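Local coordinates for SusD-like carbohydrate binding protein BF1063 (Bacteroides fragilis NCTC 9343, PDB 3I4G) that probably binds carbohydrate at the outer membrane, as a SusD-family protein, for uptake of glycans into the cell, at residues V399-L410 with V428-R437. Sequence-based numbering, arbitrary orientation. Where two conformers were deposited one is given.
Sequences VEDNQTITQGIL and VTEVTPAKLR
Leu436, in the first turn of helix 433-447, packs against the turn that links helix 387-400 to the short helix 407-412. A chi1 of -173° swings its isobutyl group away from the backbone N, toward three branched side chains, and CD2 comes to 3.7 Å from Ile405 CG2. The same Leu436 methyl lies 3.8 Å from Val399 CG2 and 4.0 Å from Leu410 CD2. Branched aliphatic residues suit this buried junction, since their side chains bring no polar group into it. Leu410 runs antiparallel alongside Leu436, and its CD1 lies 3.8 Å from Val431 CG1; the buried carbonyl oxygen of Glu430, against the same methyl, has no hydrogen-bond partner in the model.

Polar contacts edge this core. The side chains of Glu400 and Arg437 meet nearly perpendicular in a side-on salt bridge: NE of Arg437 reaches Glu400 OE2 at 2.8 Å, while NH2 of Arg437 donates almost straight to Glu400 OE1 at 3.0 Å. The carboxylate is turned 48° from the guanidinium plane, and Arg441 adds a weak, long ion pair. Farther along, Gln407 suits its place because its amide both donates and accepts: NE2 gives a nearly straight bond of 3.1 Å to Val428 O and also binds Asp411, whereas OE1 takes a water shared with Thr429 O. A second water links Ile405 N to Val431 O, bridging the two loops.

The turn itself joins a Schellman motif, with Asn402 at positive phi, to Thr406, the N-cap of helix 407-412, whose OG1 accepts from Ile409 N: a compact way to end one helix and start the next, here in a family of the TPR clan.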
ATOM      1  N   VAL A 399      -6.196  -6.425  20.882  1.00  8.99           N
ATOM      2  CA  VAL A 399      -4.989  -6.926  21.540  1.00 10.34           C
ATOM      3  C   VAL A 399      -4.217  -5.793  22.219  1.00  9.08           C
ATOM      4  O   VAL A 399      -3.870  -5.864  23.407  1.00 11.27           O
ATOM      5  CB  VAL A 399      -4.075  -7.611  20.558  1.00 10.34           C
ATOM      6  CG1 VAL A 399      -2.666  -7.886  21.180  1.00 15.14           C
ATOM      7  CG2 VAL A 399      -4.735  -8.898  20.051  1.00 11.97           C
ATOM      8  N   GLU A 400      -4.045  -4.688  21.525  1.00  9.98           N
ATOM      9  CA  GLU A 400      -3.259  -3.570  22.079  1.00 10.99           C
ATOM     10  C   GLU A 400      -4.004  -2.824  23.150  1.00 10.42           C
ATOM     11  O   GLU A 400      -3.381  -2.209  24.037  1.00 12.89           O
ATOM     12  CB  GLU A 400      -2.847  -2.610  20.957  1.00 10.67           C
ATOM     13  CG  GLU A 400      -1.915  -3.175  19.936  1.00  9.54           C
ATOM     14  CD  GLU A 400      -0.530  -3.483  20.442  1.00 14.72           C
ATOM     15  OE1 GLU A 400      -0.184  -3.163  21.595  1.00 15.85           O
ATOM     16  OE2 GLU A 400       0.234  -4.106  19.682  1.00 15.52           O
ATOM     17  N   ASP A 401      -5.344  -2.899  23.131  1.00 11.61           N
ATOM     18  CA  ASP A 401      -6.184  -2.272  24.164  1.00 12.83           C
ATOM     19  C   ASP A 401      -6.419  -3.209  25.351  1.00 13.59           C
ATOM     20  O   ASP A 401      -7.242  -2.894  26.208  1.00 14.09           O
ATOM     21  CB  ASP A 401      -7.513  -1.842  23.582  1.00 11.98           C
ATOM     22  CG  ASP A 401      -8.279  -0.882  24.481  1.00 13.00           C
ATOM     23  OD1 ASP A 401      -7.635   0.022  25.079  1.00 15.81           O
ATOM     24  OD2 ASP A 401      -9.524  -0.981  24.532  1.00 13.94           O
ATOM     25  N   ASN A 402      -5.758  -4.350  25.423  0.50 12.83           N
ATOM     26  CA  ASN A 402      -5.951  -5.209  26.603  0.50 12.19           C
ATOM     27  C   ASN A 402      -7.395  -5.745  26.742  0.50 14.20           C
ATOM     28  O   ASN A 402      -7.887  -5.965  27.848  0.50 13.27           O
ATOM     29  CB  ASN A 402      -5.469  -4.474  27.889  0.50 13.80           C
ATOM     30  CG  ASN A 402      -3.976  -4.146  27.851  0.50 18.22           C
ATOM     31  OD1 ASN A 402      -3.150  -4.982  27.473  0.50 23.74           O
ATOM     32  ND2 ASN A 402      -3.628  -2.930  28.260  0.50 25.71           N
ATOM     33  N   GLN A 403      -8.070  -5.972  25.620  0.50 13.10           N
ATOM     34  CA  GLN A 403      -9.411  -6.556  25.655  0.50 13.60           C
ATOM     35  C   GLN A 403      -9.263  -8.097  25.454  0.50 14.10           C
ATOM     36  O   GLN A 403      -8.464  -8.531  24.652  0.50 17.32           O
ATOM     37  CB  GLN A 403     -10.355  -5.871  24.638  0.50 13.88           C
ATOM     38  CG  GLN A 403     -10.582  -4.333  24.851  0.50 15.15           C
ATOM     39  CD  GLN A 403     -11.672  -3.707  23.937  0.50 13.37           C
ATOM     40  OE1 GLN A 403     -12.744  -4.299  23.746  0.50 12.38           O
ATOM     41  NE2 GLN A 403     -11.395  -2.499  23.372  0.50 12.35           N
ATOM     42  N   THR A 404     -10.025  -8.901  26.211  1.00 15.93           N
ATOM     43  CA  THR A 404      -9.972 -10.380  26.164  1.00 16.16           C
ATOM     44  C   THR A 404     -10.332 -10.879  24.768  1.00 13.56           C
ATOM     45  O   THR A 404     -11.276 -10.405  24.154  1.00 16.24           O
ATOM     46  CB  THR A 404     -10.906 -11.043  27.171  1.00 19.82           C
ATOM     47  OG1 THR A 404     -12.271 -10.746  26.824  1.00 35.35           O
ATOM     48  CG2 THR A 404     -10.595 -10.536  28.566  1.00 15.30           C
ATOM     49  N   ILE A 405      -9.513 -11.786  24.270  1.00 16.39           N
ATOM     50  CA  ILE A 405      -9.731 -12.361  22.969  1.00 14.35           C
ATOM     51  C   ILE A 405     -10.322 -13.751  23.162  1.00 15.21           C
ATOM     52  O   ILE A 405      -9.816 -14.547  23.956  1.00 18.03           O
ATOM     53  CB  ILE A 405      -8.422 -12.467  22.210  1.00 14.56           C
ATOM     54  CG1 ILE A 405      -7.685 -11.106  22.194  1.00 13.42           C
ATOM     55  CG2 ILE A 405      -8.678 -13.019  20.813  1.00 13.89           C
ATOM     56  CD1 ILE A 405      -8.473  -9.979  21.578  1.00 12.47           C
ATOM     57  N   THR A 406     -11.429 -13.998  22.484  1.00 12.60           N
ATOM     58  CA  THR A 406     -12.105 -15.280  22.511  1.00 13.63           C
ATOM     59  C   THR A 406     -11.951 -15.982  21.174  1.00 13.74           C
ATOM     60  O   THR A 406     -11.628 -15.360  20.157  1.00 10.67           O
ATOM     61  CB  THR A 406     -13.601 -15.126  22.753  1.00 13.92           C
ATOM     62  OG1 THR A 406     -14.217 -14.451  21.648  1.00 15.78           O
ATOM     63  CG2 THR A 406     -13.875 -14.358  24.055  1.00 17.83           C
ATOM     64  N   GLN A 407     -12.218 -17.277  21.150  1.00 12.11           N
ATOM     65  CA  GLN A 407     -12.189 -17.989  19.887  1.00 11.36           C
ATOM     66  C   GLN A 407     -13.229 -17.391  18.928  1.00 11.86           C
ATOM     67  O   GLN A 407     -12.987 -17.348  17.731  1.00 10.80           O
ATOM     68  CB  GLN A 407     -12.422 -19.487  20.077  1.00 10.79           C
ATOM     69  CG  GLN A 407     -12.199 -20.318  18.837  1.00 10.85           C
ATOM     70  CD  GLN A 407     -10.757 -20.228  18.361  1.00 13.42           C
ATOM     71  OE1 GLN A 407      -9.837 -20.385  19.164  1.00 12.13           O
ATOM     72  NE2 GLN A 407     -10.553 -19.995  17.069  1.00 12.16           N
ATOM     73  N   GLY A 408     -14.367 -16.919  19.424  1.00 11.64           N
ATOM     74  CA  GLY A 408     -15.360 -16.276  18.580  1.00 10.91           C
ATOM     75  C   GLY A 408     -14.798 -15.053  17.876  1.00 10.97           C
ATOM     76  O   GLY A 408     -15.065 -14.818  16.684  1.00 10.51           O
ATOM     77  N   ILE A 409     -14.059 -14.233  18.611  1.00 10.53           N
ATOM     78  CA  ILE A 409     -13.418 -13.044  18.012  1.00 11.28           C
ATOM     79  C   ILE A 409     -12.381 -13.459  16.976  1.00  9.92           C
ATOM     80  O   ILE A 409     -12.308 -12.873  15.904  1.00 10.15           O
ATOM     81  CB  ILE A 409     -12.800 -12.144  19.092  1.00  8.93           C
ATOM     82  CG1 ILE A 409     -13.909 -11.480  19.890  1.00 13.24           C
ATOM     83  CG2 ILE A 409     -11.871 -11.064  18.490  1.00 11.66           C
ATOM     84  CD1 ILE A 409     -13.435 -10.815  21.199  1.00 16.35           C
ATOM     85  N   LEU A 410     -11.581 -14.477  17.282  1.00  8.74           N
ATOM     86  CA  LEU A 410     -10.612 -14.965  16.307  1.00  6.87           C
ATOM     87  C   LEU A 410     -11.338 -15.445  15.058  1.00  8.35           C
ATOM     88  O   LEU A 410     -10.909 -15.177  13.942  1.00  9.02           O
ATOM     89  CB  LEU A 410      -9.746 -16.092  16.889  1.00  8.63           C
ATOM     90  CG  LEU A 410      -8.837 -15.753  18.059  1.00  9.45           C
ATOM     91  CD1 LEU A 410      -8.204 -17.008  18.633  1.00 11.24           C
ATOM     92  CD2 LEU A 410      -7.742 -14.744  17.639  1.00 12.95           C
ATOM     93  N   VAL A 428      -6.306 -19.987  13.666  1.00  9.76           N
ATOM     94  CA  VAL A 428      -5.584 -19.571  14.859  1.00 12.23           C
ATOM     95  C   VAL A 428      -6.470 -19.795  16.077  1.00 11.70           C
ATOM     96  O   VAL A 428      -7.662 -19.526  16.030  1.00  9.90           O
ATOM     97  CB  VAL A 428      -5.194 -18.073  14.758  1.00 12.59           C
ATOM     98  CG1 VAL A 428      -4.630 -17.533  16.068  1.00 14.12           C
ATOM     99  CG2 VAL A 428      -4.191 -17.871  13.619  1.00 15.30           C
ATOM    100  N   THR A 429      -5.873 -20.260  17.171  1.00 10.69           N
ATOM    101  CA  THR A 429      -6.557 -20.465  18.444  1.00  9.77           C
ATOM    102  C   THR A 429      -5.887 -19.709  19.601  1.00  9.55           C
ATOM    103  O   THR A 429      -6.416 -19.709  20.733  1.00 12.42           O
ATOM    104  CB  THR A 429      -6.625 -21.988  18.797  1.00 11.63           C
ATOM    105  OG1 THR A 429      -5.295 -22.524  18.867  1.00 14.69           O
ATOM    106  CG2 THR A 429      -7.400 -22.747  17.718  1.00 14.26           C
ATOM    107  N   GLU A 430      -4.769 -19.043  19.310  1.00 10.50           N
ATOM    108  CA  GLU A 430      -3.971 -18.339  20.312  1.00 16.27           C
ATOM    109  C   GLU A 430      -4.717 -17.158  20.858  1.00 16.20           C
ATOM    110  O   GLU A 430      -5.114 -16.285  20.079  1.00 16.05           O
ATOM    111  CB  GLU A 430      -2.651 -17.835  19.714  1.00 17.12           C
ATOM    112  CG  GLU A 430      -1.797 -17.062  20.740  1.00 16.29           C
ATOM    113  CD  GLU A 430      -1.412 -17.971  21.882  1.00 24.67           C
ATOM    114  OE1 GLU A 430      -0.647 -18.928  21.623  1.00 29.11           O
ATOM    115  OE2 GLU A 430      -1.878 -17.746  23.017  1.00 25.99           O
ATOM    116  N   VAL A 431      -4.877 -17.099  22.190  1.00 16.80           N
ATOM    117  CA  VAL A 431      -5.566 -15.942  22.792  1.00 16.91           C
ATOM    118  C   VAL A 431      -4.673 -15.159  23.785  1.00 18.15           C
ATOM    119  O   VAL A 431      -5.137 -14.137  24.306  1.00 21.46           O
ATOM    120  CB  VAL A 431      -6.888 -16.350  23.483  1.00 19.20           C
ATOM    121  CG1 VAL A 431      -7.857 -17.001  22.447  1.00 21.47           C
ATOM    122  CG2 VAL A 431      -6.618 -17.260  24.692  1.00 16.72           C
ATOM    123  N   THR A 432      -3.438 -15.617  24.017  1.00 14.68           N
ATOM    124  CA  THR A 432      -2.480 -14.932  24.913  1.00 17.82           C
ATOM    125  C   THR A 432      -1.984 -13.671  24.190  1.00 17.18           C
ATOM    126  O   THR A 432      -1.392 -13.762  23.125  1.00 14.36           O
ATOM    127  CB  THR A 432      -1.356 -15.826  25.293  1.00 19.10           C
ATOM    128  OG1 THR A 432      -1.899 -16.914  26.080  1.00 19.98           O
ATOM    129  CG2 THR A 432      -0.324 -15.078  26.142  1.00 23.72           C
ATOM    130  N   PRO A 433      -2.171 -12.488  24.796  1.00 17.74           N
ATOM    131  CA  PRO A 433      -1.976 -11.236  24.027  1.00 17.88           C
ATOM    132  C   PRO A 433      -0.598 -11.006  23.478  1.00 16.24           C
ATOM    133  O   PRO A 433      -0.476 -10.588  22.331  1.00 13.32           O
ATOM    134  CB  PRO A 433      -2.283 -10.140  25.065  1.00 21.20           C
ATOM    135  CG  PRO A 433      -3.082 -10.833  26.111  1.00 22.26           C
ATOM    136  CD  PRO A 433      -2.528 -12.212  26.199  1.00 18.95           C
ATOM    137  N   ALA A 434       0.452 -11.240  24.253  1.00 16.12           N
ATOM    138  CA  ALA A 434       1.819 -11.079  23.750  1.00 16.54           C
ATOM    139  C   ALA A 434       2.106 -11.952  22.539  1.00 16.91           C
ATOM    140  O   ALA A 434       2.684 -11.500  21.532  1.00 21.42           O
ATOM    141  CB  ALA A 434       2.821 -11.374  24.873  1.00 20.73           C
ATOM    142  N   LYS A 435       1.630 -13.191  22.587  1.00 14.62           N
ATOM    143  CA  LYS A 435       1.811 -14.091  21.475  1.00 14.18           C
ATOM    144  C   LYS A 435       0.906 -13.714  20.314  1.00 12.15           C
ATOM    145  O   LYS A 435       1.311 -13.773  19.161  1.00 13.84           O
ATOM    146  CB  LYS A 435       1.543 -15.527  21.899  1.00 16.62           C
ATOM    147  CG  LYS A 435       2.631 -16.086  22.811  1.00 19.23           C
ATOM    148  CD  LYS A 435       2.296 -17.491  23.258  1.00 21.71           C
ATOM    149  N   LEU A 436      -0.306 -13.275  20.611  1.00 11.41           N
ATOM    150  CA  LEU A 436      -1.234 -12.951  19.533  1.00 12.15           C
ATOM    151  C   LEU A 436      -0.803 -11.675  18.766  1.00 13.32           C
ATOM    152  O   LEU A 436      -1.042 -11.563  17.565  1.00 11.42           O
ATOM    153  CB  LEU A 436      -2.666 -12.839  20.066  1.00 11.49           C
ATOM    154  CG  LEU A 436      -3.793 -12.668  19.067  1.00 13.50           C
ATOM    155  CD1 LEU A 436      -3.820 -13.770  17.978  1.00 12.61           C
ATOM    156  CD2 LEU A 436      -5.151 -12.631  19.815  1.00 14.08           C
ATOM    157  N   ARG A 437      -0.115 -10.746  19.427  1.00 10.39           N
ATOM    158  CA  ARG A 437       0.374  -9.553  18.734  1.00 11.44           C
ATOM    159  C   ARG A 437       1.208  -9.963  17.530  1.00 11.48           C
ATOM    160  O   ARG A 437       1.011  -9.455  16.424  1.00 10.95           O
ATOM    161  CB  ARG A 437       1.209  -8.638  19.665  1.00 11.91           C
ATOM    162  CG  ARG A 437       1.889  -7.500  18.940  1.00 12.16           C
ATOM    163  CD  ARG A 437       2.794  -6.671  19.820  1.00 14.70           C
ATOM    164  NE  ARG A 437       2.005  -5.954  20.816  1.00 16.39           N
ATOM    165  CZ  ARG A 437       1.856  -6.298  22.098  1.00 19.21           C
ATOM    166  NH1 ARG A 437       2.471  -7.351  22.611  1.00 23.39           N
ATOM    167  NH2 ARG A 437       1.104  -5.546  22.904  1.00 21.41           N
TER
HETATM  168  O   HOH W   1      -6.669 -12.548  25.599  1.00 32.33           O
HETATM  169  O   HOH W   2      -8.825 -20.854  21.563  1.00 22.98           O